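Local coordinates for methyltransferase domain-containing protein (Serratia marcescens, PDB 7CLU), which acts as an O-methyltransferase of prodigiosin biosynthesis, probably transferring the methyl group of S-adenosyl-L-methionine to a pathway intermediate, at residues Trp244-Tyr249 and Phe271-Thr276; Asp100-Pro105 and Thr123-Asp128; Asp163-Gln168 and Asp188-Ile193; Ala38-Ile43 and Gly72-Pro77. All blocks are in the same frame, centred on the assembly; numbering follows the deposited sequence.

From the N terminus, interaction 4 comes first: it closes a loop that contains helix 51-63 and strand 68-70, within the dimerisation domain, joining the start of helix 40-47 to strand 73-75. Interaction 2 follows, bringing helix 121-125 back against helix 93-107 close to the subunit interface. Interaction 3 then ties the loop ahead of strand 171-175 to the turn that leads into strand 194-199, and interaction 1 links the loop after strand 239-243 to the end of strand 270-275. The four loops run in series; none nests or crosses. Interactions 1 and 3 touch through Ile272 and Tyr164, whereas interactions 3 and 4 lie about 49 Å apart between centres.

Interaction 1: Trp244-Tyr249 and Phe271-Thr276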
# COMPACT_ATOMS: atom_id res chain seq x y z
N TRP A 244 -3.86 14.95 -19.97
CA TRP A 244 -3.30 13.84 -19.19
C TRP A 244 -3.66 12.48 -19.78
O TRP A 244 -4.02 11.55 -19.05
CB TRP A 244 -3.74 13.95 -17.72
CG TRP A 244 -2.75 13.39 -16.76
CD1 TRP A 244 -1.45 13.05 -17.02
CD2 TRP A 244 -2.98 13.07 -15.39
NE1 TRP A 244 -0.85 12.57 -15.89
CE2 TRP A 244 -1.77 12.57 -14.87
CE3 TRP A 244 -4.09 13.18 -14.55
CZ2 TRP A 244 -1.65 12.15 -13.54
CZ3 TRP A 244 -3.96 12.78 -13.22
CH2 TRP A 244 -2.75 12.28 -12.73
N MET A 245 -3.53 12.35 -21.10
CA MET A 245 -3.86 11.11 -21.81
C MET A 245 -2.65 10.39 -22.39
O MET A 245 -2.70 9.18 -22.56
CB MET A 245 -4.87 11.39 -22.94
CG MET A 245 -5.29 10.13 -23.75
SD MET A 245 -6.48 10.42 -25.09
CE MET A 245 -7.78 11.20 -24.15
N LEU A 246 -1.58 11.11 -22.71
CA LEU A 246 -0.48 10.49 -23.43
C LEU A 246 0.12 9.34 -22.64
O LEU A 246 0.40 8.27 -23.19
CB LEU A 246 0.59 11.54 -23.76
CG LEU A 246 0.14 12.68 -24.68
CD1 LEU A 246 1.23 13.74 -24.85
CD2 LEU A 246 -0.29 12.14 -26.04
N HIS A 247 0.31 9.54 -21.33
CA HIS A 247 0.95 8.52 -20.51
C HIS A 247 0.11 7.26 -20.37
O HIS A 247 0.59 6.29 -19.77
CB HIS A 247 1.27 9.09 -19.13
CG HIS A 247 0.07 9.32 -18.27
ND1 HIS A 247 0.08 9.12 -16.91
CD2 HIS A 247 -1.17 9.77 -18.58
CE1 HIS A 247 -1.11 9.41 -16.41
NE2 HIS A 247 -1.89 9.80 -17.41
N ASP A 248 -1.12 7.24 -20.88
CA ASP A 248 -1.91 6.02 -20.87
C ASP A 248 -1.47 5.05 -21.96
O ASP A 248 -1.88 3.88 -21.93
CB ASP A 248 -3.40 6.35 -21.05
CG ASP A 248 -3.93 7.23 -19.95
OD1 ASP A 248 -3.39 7.19 -18.83
OD2 ASP A 248 -4.90 7.97 -20.20
N TYR A 249 -0.64 5.49 -22.91
CA TYR A 249 -0.30 4.73 -24.10
C TYR A 249 1.20 4.60 -24.27
O TYR A 249 1.99 5.40 -23.77
CB TYR A 249 -0.91 5.39 -25.35
CG TYR A 249 -2.40 5.50 -25.25
CD1 TYR A 249 -3.22 4.39 -25.48
CD2 TYR A 249 -3.01 6.69 -24.88
CE1 TYR A 249 -4.59 4.48 -25.36
CE2 TYR A 249 -4.37 6.79 -24.75
CZ TYR A 249 -5.16 5.68 -24.99
OH TYR A 249 -6.52 5.78 -24.86
N PHE A 271 -1.29 23.46 -30.00
CA PHE A 271 -1.74 22.27 -29.29
C PHE A 271 -1.00 22.18 -27.96
O PHE A 271 0.20 22.43 -27.88
CB PHE A 271 -1.51 21.00 -30.11
CG PHE A 271 -1.72 19.73 -29.31
CD1 PHE A 271 -2.99 19.34 -28.92
CD2 PHE A 271 -0.64 18.95 -28.93
CE1 PHE A 271 -3.18 18.19 -28.17
CE2 PHE A 271 -0.83 17.81 -28.19
CZ PHE A 271 -2.10 17.44 -27.80
N ILE A 272 -1.74 21.84 -26.91
CA ILE A 272 -1.18 21.68 -25.58
C ILE A 272 -1.60 20.33 -25.03
O ILE A 272 -2.79 20.01 -25.02
CB ILE A 272 -1.64 22.79 -24.62
CG1 ILE A 272 -1.34 24.19 -25.16
CG2 ILE A 272 -1.04 22.54 -23.25
CD1 ILE A 272 -1.75 25.35 -24.19
N ALA A 273 -0.64 19.55 -24.56
CA ALA A 273 -0.93 18.37 -23.75
C ALA A 273 -0.53 18.68 -22.32
O ALA A 273 0.59 19.13 -22.09
CB ALA A 273 -0.16 17.15 -24.24
N SER A 274 -1.43 18.45 -21.36
CA SER A 274 -1.07 18.56 -19.95
C SER A 274 -0.69 17.17 -19.45
O SER A 274 -1.44 16.21 -19.64
CB SER A 274 -2.20 19.16 -19.11
OG SER A 274 -3.47 18.58 -19.34
N GLU A 275 0.51 17.05 -18.87
CA GLU A 275 1.00 15.78 -18.35
C GLU A 275 1.71 16.04 -17.03
O GLU A 275 1.88 17.20 -16.61
CB GLU A 275 1.95 15.06 -19.33
CG GLU A 275 1.36 14.73 -20.69
CD GLU A 275 0.53 13.47 -20.68
OE1 GLU A 275 0.95 12.49 -20.02
OE2 GLU A 275 -0.55 13.47 -21.31
N THR A 276 2.10 14.95 -16.37
CA THR A 276 2.90 14.99 -15.14
C THR A 276 4.22 14.29 -15.44
O THR A 276 4.39 13.10 -15.14
CB THR A 276 2.20 14.29 -13.96
OG1 THR A 276 1.93 12.92 -14.30
CG2 THR A 276 0.91 15.02 -13.60
O HOH W 1 1.65 12.26 -17.45
O HOH W 2 -2.34 14.55 -22.62
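Trp244 and Glu275 bring the backbones closest, 4.8 Å between their CA atoms, where the loop leaving strand 239-243 passes the end of strand 270-275; a weak bond from Trp244 N to Ser274 O continues the strand pairing. The buried carboxylate of Glu275 then grips the short 3-10 turn with both oxygens. Glu275 OE2 accepts from Leu246 N at 2.9 Å, and its OE1 from His247 N at 3.3 Å, each on the syn side but about 30° out of the carboxylate plane. A bend in the glutamate chain (chi2 -82°) turns the carboxylate onto these amides. One water joins Glu275 OE2 to Met245 N, and another lies between OE1 and Thr276 N. Leu246 lays CB against the carboxylate and reaches Ala273 CB with CD1, 3.7 Å away. The Trp244 indole sets its NE1 3.2 Å from Thr276 OG1, while His247 CE1 lies over one indole face, towards the rim. His247, the predicted proton acceptor, also hydrogen-bonds through ND1 to Glu304. The glutamate is probably a second-shell residue, holding the backbone of this histidine at the C-terminal strand ends of the Rossmann-like fold, beside the S-adenosyl-L-homocysteine site.

Interaction 2: Asp100-Pro105 and Thr123-Asp128; sequences DTFLYP and TVFGDD
Phe125 carries this contact, reaching with the far end of its ring into the bend of helix 93-107. Its CG stands anti to its own carbonyl carbon (chi1 -57°), and the ring reaches the backbone carbonyls of Thr101 and Phe102. The nearest approach is Phe125 CE1 to Thr101 O at 3.2 Å, with the oxygen oblique to the ring. Phe102 O meets the same ring at its edge, close to the ring plane, 3.7 Å from Phe125 CZ. This stretch of the helix has a wider pi-type turn and a kink before Pro105, whose nitrogen has no hydrogen to give.

Pro105 supplies the next large share. Its CB packs 3.5 Å from Val124 CG1 and more loosely against Phe125 CZ. Val124 is the third member, and its CG1 does double duty, since within its own segment it also sits over the centre of one face of the Phe125 ring. The other methyl, CG2, lies near Pro105 O.

The Phe102 ring lies on the opposite side of the Phe125 ring from Val124 CG1. Its CB points away, yet with CG anti to the backbone N (chi1 -169°) the ring swings back, and Phe102 CD1 comes 3.8 Å from Phe125 CE2. The two ring planes are nearly parallel, at 18°, but slid so far apart that they scarcely overlap.

Nearby, Tyr104 stacks on Tyr104 of the second subunit, which places the contact beside the dimer interface. No hydrogen bond or salt bridge joins the two segments: with no such directional bond, the fit rests on shape and on burial of apolar surface.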
# COMPACT_ATOMS: atom_id res chain seq x y z
N ASP A 100 -9.61 -1.76 -4.70
CA ASP A 100 -9.99 -3.11 -4.27
C ASP A 100 -10.18 -4.05 -5.46
O ASP A 100 -9.70 -5.19 -5.43
CB ASP A 100 -11.27 -3.07 -3.44
CG ASP A 100 -11.05 -2.46 -2.08
OD1 ASP A 100 -9.92 -2.56 -1.55
OD2 ASP A 100 -12.02 -1.90 -1.55
N THR A 101 -10.85 -3.59 -6.51
CA THR A 101 -11.29 -4.44 -7.61
C THR A 101 -10.27 -4.55 -8.75
O THR A 101 -10.35 -5.49 -9.54
CB THR A 101 -12.62 -3.91 -8.18
OG1 THR A 101 -12.42 -2.60 -8.74
CG2 THR A 101 -13.68 -3.81 -7.09
N PHE A 102 -9.30 -3.65 -8.81
CA PHE A 102 -8.45 -3.55 -9.99
C PHE A 102 -6.98 -3.36 -9.64
O PHE A 102 -6.18 -4.26 -9.89
CB PHE A 102 -8.96 -2.41 -10.86
CG PHE A 102 -8.33 -2.35 -12.22
CD1 PHE A 102 -8.44 -3.43 -13.09
CD2 PHE A 102 -7.67 -1.21 -12.63
CE1 PHE A 102 -7.87 -3.39 -14.34
CE2 PHE A 102 -7.10 -1.15 -13.89
CZ PHE A 102 -7.20 -2.24 -14.74
N LEU A 103 -6.60 -2.22 -9.04
CA LEU A 103 -5.16 -1.94 -8.89
C LEU A 103 -4.48 -2.85 -7.86
O LEU A 103 -3.34 -3.28 -8.06
CB LEU A 103 -4.96 -0.48 -8.52
CG LEU A 103 -5.37 0.53 -9.59
CD1 LEU A 103 -4.83 1.92 -9.24
CD2 LEU A 103 -4.85 0.08 -10.93
N TYR A 104 -5.11 -3.07 -6.70
CA TYR A 104 -4.47 -3.93 -5.70
C TYR A 104 -4.22 -5.33 -6.25
O TYR A 104 -3.09 -5.82 -6.12
CB TYR A 104 -5.32 -3.93 -4.43
CG TYR A 104 -4.70 -4.63 -3.25
CD1 TYR A 104 -4.84 -6.01 -3.06
CD2 TYR A 104 -3.98 -3.91 -2.30
CE1 TYR A 104 -4.29 -6.65 -1.96
CE2 TYR A 104 -3.43 -4.53 -1.19
CZ TYR A 104 -3.58 -5.90 -1.02
OH TYR A 104 -3.02 -6.50 0.10
N PRO A 105 -5.19 -6.01 -6.88
CA PRO A 105 -4.87 -7.34 -7.43
C PRO A 105 -3.74 -7.31 -8.44
O PRO A 105 -2.87 -8.19 -8.41
CB PRO A 105 -6.20 -7.79 -8.06
CG PRO A 105 -7.24 -6.99 -7.40
CD PRO A 105 -6.62 -5.67 -7.07
N THR A 123 -3.36 -12.81 -16.29
CA THR A 123 -2.98 -13.41 -15.03
C THR A 123 -4.05 -13.21 -13.96
O THR A 123 -4.63 -14.17 -13.44
CB THR A 123 -1.65 -12.79 -14.58
OG1 THR A 123 -0.73 -12.78 -15.69
CG2 THR A 123 -1.05 -13.54 -13.41
N VAL A 124 -4.36 -11.94 -13.67
CA VAL A 124 -5.09 -11.62 -12.45
C VAL A 124 -6.59 -11.82 -12.61
O VAL A 124 -7.27 -12.32 -11.71
CB VAL A 124 -4.72 -10.19 -12.00
CG1 VAL A 124 -5.70 -9.66 -10.98
CG2 VAL A 124 -3.28 -10.15 -11.48
N PHE A 125 -7.16 -11.42 -13.76
CA PHE A 125 -8.61 -11.42 -13.93
C PHE A 125 -9.11 -12.45 -14.94
O PHE A 125 -10.33 -12.57 -15.12
CB PHE A 125 -9.11 -10.03 -14.37
CG PHE A 125 -8.74 -8.94 -13.42
CD1 PHE A 125 -9.41 -8.80 -12.22
CD2 PHE A 125 -7.72 -8.04 -13.73
CE1 PHE A 125 -9.07 -7.79 -11.33
CE2 PHE A 125 -7.38 -7.02 -12.84
CZ PHE A 125 -8.05 -6.91 -11.64
N GLY A 126 -8.23 -13.19 -15.60
CA GLY A 126 -8.65 -14.05 -16.69
C GLY A 126 -9.24 -13.31 -17.87
O GLY A 126 -10.05 -13.87 -18.61
N ASP A 127 -8.85 -12.05 -18.07
CA ASP A 127 -9.38 -11.19 -19.13
C ASP A 127 -8.29 -11.02 -20.18
O ASP A 127 -7.28 -10.36 -19.94
CB ASP A 127 -9.82 -9.85 -18.54
CG ASP A 127 -10.64 -9.02 -19.51
OD1 ASP A 127 -10.61 -9.31 -20.73
OD2 ASP A 127 -11.33 -8.08 -19.04
N ASP A 128 -8.49 -11.62 -21.36
CA ASP A 128 -7.49 -11.50 -22.41
C ASP A 128 -7.81 -10.39 -23.41
O ASP A 128 -7.27 -10.39 -24.51
CB ASP A 128 -7.31 -12.84 -23.14
CG ASP A 128 -8.63 -13.48 -23.49
OD1 ASP A 128 -9.62 -12.74 -23.67
OD2 ASP A 128 -8.67 -14.72 -23.59

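Interaction 3: Asp163-Gln168 and Asp188-Ile193; sequences DYDFSQ and DAYPGI
The striking feature is a nearly ideal CH-pi contact: Phe166 CB stands over the centre of the Tyr190 ring, 3.6 Å from its centroid and only 2° off the ring normal. The Phe166 side chain then leads on past the tyrosine, so that its ring turns an edge toward the same aromatic group in an offset edge-to-face arrangement. The centroids are 5.7 Å apart and the planes meet at 61°. Having CG anti to its carbonyl carbon (chi1 -65°), Tyr190 lays its ring against the backbone of Phe166 and Ser167, and its CE1 comes 3.4 Å from Ser167 N.

That backbone is shaped by an Asx turn. Asp165 OD1 accepts from Ser167 N, which comes from above the carboxylate plane, and also from Ser167 OG at 2.5 Å; both donors approach from the same face. Two bonds to one oxygen brace the bend on which the tyrosine rests. The phenol end of Tyr190 has its hydroxyl bonded to Val161 O, at the end of helix 154-163, so the ring is pinned at its far end as well as packed over its face.

Ile193, which ends the type I turn starting at Tyr190, extends CD1 to within 3.6 Å of Phe166 O, with Phe166 CB somewhat farther off.

Helix 181-189 is the crossover helix of the beta-alpha-beta unit between parallel strands 171-175 and 194-199, and the contact joins the entrance of the first strand to the turn after that helix. Phe166 packs further on Ile186 of helix 181-189, on Phe160 of helix 154-163, on Phe172 and on Leu239, while Tyr164 leans on Leu239 too.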
# COMPACT_ATOMS: atom_id res chain seq x y z
N ASP A 163 -2.72 31.00 -15.28
CA ASP A 163 -1.37 31.20 -15.78
C ASP A 163 -1.25 31.21 -17.30
O ASP A 163 -0.22 31.68 -17.81
CB ASP A 163 -0.43 30.11 -15.23
CG ASP A 163 -0.21 30.25 -13.75
OD1 ASP A 163 -0.88 31.10 -13.16
OD2 ASP A 163 0.62 29.50 -13.18
N TYR A 164 -2.23 30.72 -18.03
CA TYR A 164 -2.18 30.73 -19.49
C TYR A 164 -3.23 31.68 -20.02
O TYR A 164 -4.37 31.70 -19.54
CB TYR A 164 -2.40 29.33 -20.07
CG TYR A 164 -2.31 29.28 -21.58
CD1 TYR A 164 -3.41 29.59 -22.37
CD2 TYR A 164 -1.13 28.93 -22.22
CE1 TYR A 164 -3.34 29.55 -23.76
CE2 TYR A 164 -1.04 28.87 -23.62
CZ TYR A 164 -2.16 29.19 -24.38
OH TYR A 164 -2.09 29.15 -25.75
N ASP A 165 -2.81 32.51 -20.98
CA ASP A 165 -3.68 33.57 -21.57
C ASP A 165 -4.61 32.98 -22.62
O ASP A 165 -4.20 32.87 -23.78
CB ASP A 165 -2.84 34.70 -22.16
CG ASP A 165 -3.64 35.95 -22.43
OD1 ASP A 165 -4.83 35.96 -22.07
OD2 ASP A 165 -3.07 36.90 -22.99
N PHE A 166 -5.86 32.68 -22.24
CA PHE A 166 -6.86 32.10 -23.18
C PHE A 166 -7.47 33.21 -24.05
O PHE A 166 -8.04 32.89 -25.11
CB PHE A 166 -7.93 31.32 -22.41
CG PHE A 166 -7.48 29.95 -21.97
CD1 PHE A 166 -7.62 28.86 -22.81
CD2 PHE A 166 -6.92 29.76 -20.72
CE1 PHE A 166 -7.20 27.60 -22.40
CE2 PHE A 166 -6.51 28.51 -20.31
CZ PHE A 166 -6.65 27.43 -21.15
N SER A 167 -7.29 34.47 -23.65
CA SER A 167 -7.81 35.65 -24.38
C SER A 167 -7.17 35.80 -25.76
O SER A 167 -7.84 36.33 -26.65
CB SER A 167 -7.63 36.90 -23.56
OG SER A 167 -6.28 37.34 -23.63
N GLN A 168 -5.95 35.26 -25.93
CA GLN A 168 -5.17 35.33 -27.19
C GLN A 168 -5.75 34.42 -28.27
O GLN A 168 -5.44 34.64 -29.45
CB GLN A 168 -3.74 34.85 -26.92
CG GLN A 168 -2.87 35.88 -26.22
CD GLN A 168 -1.40 35.65 -26.51
OE1 GLN A 168 -0.92 34.52 -26.52
NE2 GLN A 168 -0.69 36.73 -26.76
N ASP A 188 -15.97 30.76 -17.59
CA ASP A 188 -16.28 31.61 -16.45
C ASP A 188 -15.36 32.82 -16.37
O ASP A 188 -15.74 33.84 -15.78
CB ASP A 188 -16.20 30.80 -15.15
CG ASP A 188 -17.20 29.65 -15.09
OD1 ASP A 188 -18.25 29.68 -15.77
OD2 ASP A 188 -16.94 28.71 -14.33
N ALA A 189 -14.16 32.73 -16.96
CA ALA A 189 -13.14 33.77 -16.87
C ALA A 189 -12.86 34.45 -18.21
O ALA A 189 -12.21 35.50 -18.21
CB ALA A 189 -11.84 33.17 -16.33
N TYR A 190 -13.33 33.90 -19.32
CA TYR A 190 -13.01 34.40 -20.66
C TYR A 190 -14.27 34.40 -21.51
O TYR A 190 -14.57 33.41 -22.19
CB TYR A 190 -11.92 33.57 -21.32
CG TYR A 190 -10.57 33.62 -20.63
CD1 TYR A 190 -9.61 34.57 -20.99
CD2 TYR A 190 -10.24 32.71 -19.64
CE1 TYR A 190 -8.37 34.61 -20.38
CE2 TYR A 190 -9.00 32.73 -19.02
CZ TYR A 190 -8.07 33.68 -19.39
OH TYR A 190 -6.84 33.69 -18.77
N PRO A 191 -15.03 35.50 -21.52
CA PRO A 191 -16.38 35.46 -22.09
C PRO A 191 -16.43 35.41 -23.61
O PRO A 191 -17.49 35.09 -24.16
CB PRO A 191 -17.02 36.76 -21.57
CG PRO A 191 -15.86 37.68 -21.36
CD PRO A 191 -14.71 36.82 -20.92
N GLY A 192 -15.36 35.74 -24.31
CA GLY A 192 -15.43 35.84 -25.75
C GLY A 192 -14.86 34.70 -26.55
O GLY A 192 -14.94 34.73 -27.78
N ILE A 193 -14.29 33.68 -25.90
CA ILE A 193 -13.61 32.61 -26.62
C ILE A 193 -14.60 31.49 -26.92
O ILE A 193 -15.41 31.12 -26.06
CB ILE A 193 -12.38 32.11 -25.84
CG1 ILE A 193 -11.63 31.05 -26.66
CG2 ILE A 193 -12.78 31.57 -24.46
CD1 ILE A 193 -10.47 30.40 -25.94

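Interaction 4: Ala38-Ile43 and Gly72-Pro77; sequences ADAAHI and GLYHLP
Ala38 and Tyr74 form a single antiparallel bridge that fastens the lead-in to helix 40-47 against the short two-stranded hairpin of the dimerisation domain, whose family belongs to the helix-turn-helix clan; the pattern is consistent with the wing of a winged-helix domain. Both backbone bonds of this hydrogen-bonded pair are made. Ala38 N gives to Tyr74 O at 3.1 Å, on a lone pair in the carbonyl plane, while Tyr74 N reaches Ala38 O at 2.6 Å from well above that carbonyl's plane. The edge of the Tyr74 ring also faces Ala38 O. Beside them Asp39 CA makes a CA-H...O contact to Gly72 O, and a water accepts from Ala40 N and donates to the same oxygen.

Apolar contacts centre on Tyr74. Its CE2 lies 4.1 Å from Ala40 CB, and Ile43 CD1 comes up to its CB. Leu73 CD2 rests against Ala38 CA. Helix 51-63 adds Leu58 and Ile59 to the packing round Tyr74.

Asp39 is the N-cap. With chi1 at 67°, it turns its carboxylate onto the first helical turn: Asp39 OD1 accepts from His42 N at 3.0 Å, the capping bond, and also from His42 ND1 at 2.6 Å, in a His-carboxylate bond lying in the imidazole plane.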
# COMPACT_ATOMS: atom_id res chain seq x y z
N ALA A 38 -19.76 7.36 18.58
CA ALA A 38 -20.29 6.05 18.93
C ALA A 38 -19.16 5.07 19.26
O ALA A 38 -18.05 5.18 18.73
CB ALA A 38 -21.15 5.47 17.81
N ASP A 39 -19.47 4.10 20.12
CA ASP A 39 -18.49 3.08 20.47
C ASP A 39 -18.50 1.96 19.44
O ASP A 39 -19.36 1.90 18.55
CB ASP A 39 -18.76 2.53 21.87
CG ASP A 39 -20.06 1.73 21.98
OD1 ASP A 39 -20.69 1.39 20.96
OD2 ASP A 39 -20.47 1.44 23.13
N ALA A 40 -17.53 1.06 19.57
CA ALA A 40 -17.33 0.03 18.55
C ALA A 40 -18.56 -0.86 18.39
O ALA A 40 -18.90 -1.25 17.26
CB ALA A 40 -16.10 -0.81 18.89
N ALA A 41 -19.24 -1.19 19.49
CA ALA A 41 -20.33 -2.16 19.40
C ALA A 41 -21.50 -1.60 18.60
O ALA A 41 -22.15 -2.33 17.85
CB ALA A 41 -20.77 -2.59 20.80
N HIS A 42 -21.76 -0.29 18.73
CA HIS A 42 -22.88 0.33 18.02
C HIS A 42 -22.53 0.65 16.58
O HIS A 42 -23.41 0.58 15.70
CB HIS A 42 -23.32 1.59 18.77
CG HIS A 42 -23.99 1.30 20.07
ND1 HIS A 42 -23.28 1.04 21.23
CD2 HIS A 42 -25.30 1.20 20.40
CE1 HIS A 42 -24.13 0.80 22.22
NE2 HIS A 42 -25.36 0.89 21.74
N ILE A 43 -21.28 1.02 16.30
CA ILE A 43 -20.85 1.10 14.91
C ILE A 43 -21.02 -0.25 14.24
O ILE A 43 -21.54 -0.35 13.12
CB ILE A 43 -19.40 1.61 14.82
CG1 ILE A 43 -19.27 3.00 15.42
CG2 ILE A 43 -18.90 1.58 13.36
CD1 ILE A 43 -17.84 3.47 15.54
N GLY A 72 -13.91 5.72 24.82
CA GLY A 72 -14.54 4.62 24.12
C GLY A 72 -15.41 5.00 22.94
O GLY A 72 -15.80 4.11 22.17
N LEU A 73 -15.72 6.28 22.75
CA LEU A 73 -16.54 6.74 21.64
C LEU A 73 -15.66 7.18 20.49
O LEU A 73 -14.73 7.96 20.68
CB LEU A 73 -17.42 7.92 22.06
CG LEU A 73 -18.46 7.72 23.15
CD1 LEU A 73 -18.89 9.08 23.72
CD2 LEU A 73 -19.65 6.97 22.59
N TYR A 74 -15.95 6.67 19.29
CA TYR A 74 -15.22 7.08 18.10
C TYR A 74 -15.85 8.34 17.53
O TYR A 74 -17.07 8.51 17.55
CB TYR A 74 -15.21 5.95 17.06
CG TYR A 74 -14.32 4.82 17.53
CD1 TYR A 74 -12.96 4.83 17.25
CD2 TYR A 74 -14.83 3.78 18.30
CE1 TYR A 74 -12.13 3.84 17.72
CE2 TYR A 74 -14.01 2.76 18.76
CZ TYR A 74 -12.66 2.81 18.47
OH TYR A 74 -11.82 1.82 18.91
N HIS A 75 -14.99 9.24 17.05
CA HIS A 75 -15.42 10.52 16.54
C HIS A 75 -14.79 10.78 15.18
O HIS A 75 -13.57 10.64 15.02
CB HIS A 75 -15.06 11.65 17.53
CG HIS A 75 -15.15 13.02 16.94
ND1 HIS A 75 -16.36 13.63 16.69
CD2 HIS A 75 -14.20 13.89 16.56
CE1 HIS A 75 -16.14 14.82 16.15
NE2 HIS A 75 -14.84 15.01 16.07
N LEU A 76 -15.61 11.15 14.21
CA LEU A 76 -15.11 11.57 12.90
C LEU A 76 -14.59 13.00 12.94
O LEU A 76 -15.38 13.93 13.18
CB LEU A 76 -16.20 11.43 11.85
CG LEU A 76 -15.80 11.87 10.44
CD1 LEU A 76 -14.68 10.96 9.90
CD2 LEU A 76 -17.01 11.84 9.51
N PRO A 77 -13.30 13.24 12.72
CA PRO A 77 -12.79 14.62 12.74
C PRO A 77 -13.43 15.47 11.65
O PRO A 77 -13.68 15.00 10.54
CB PRO A 77 -11.29 14.44 12.51
CG PRO A 77 -11.00 13.05 13.02
CD PRO A 77 -12.22 12.25 12.65
O HOH W 3 -15.55 1.36 21.68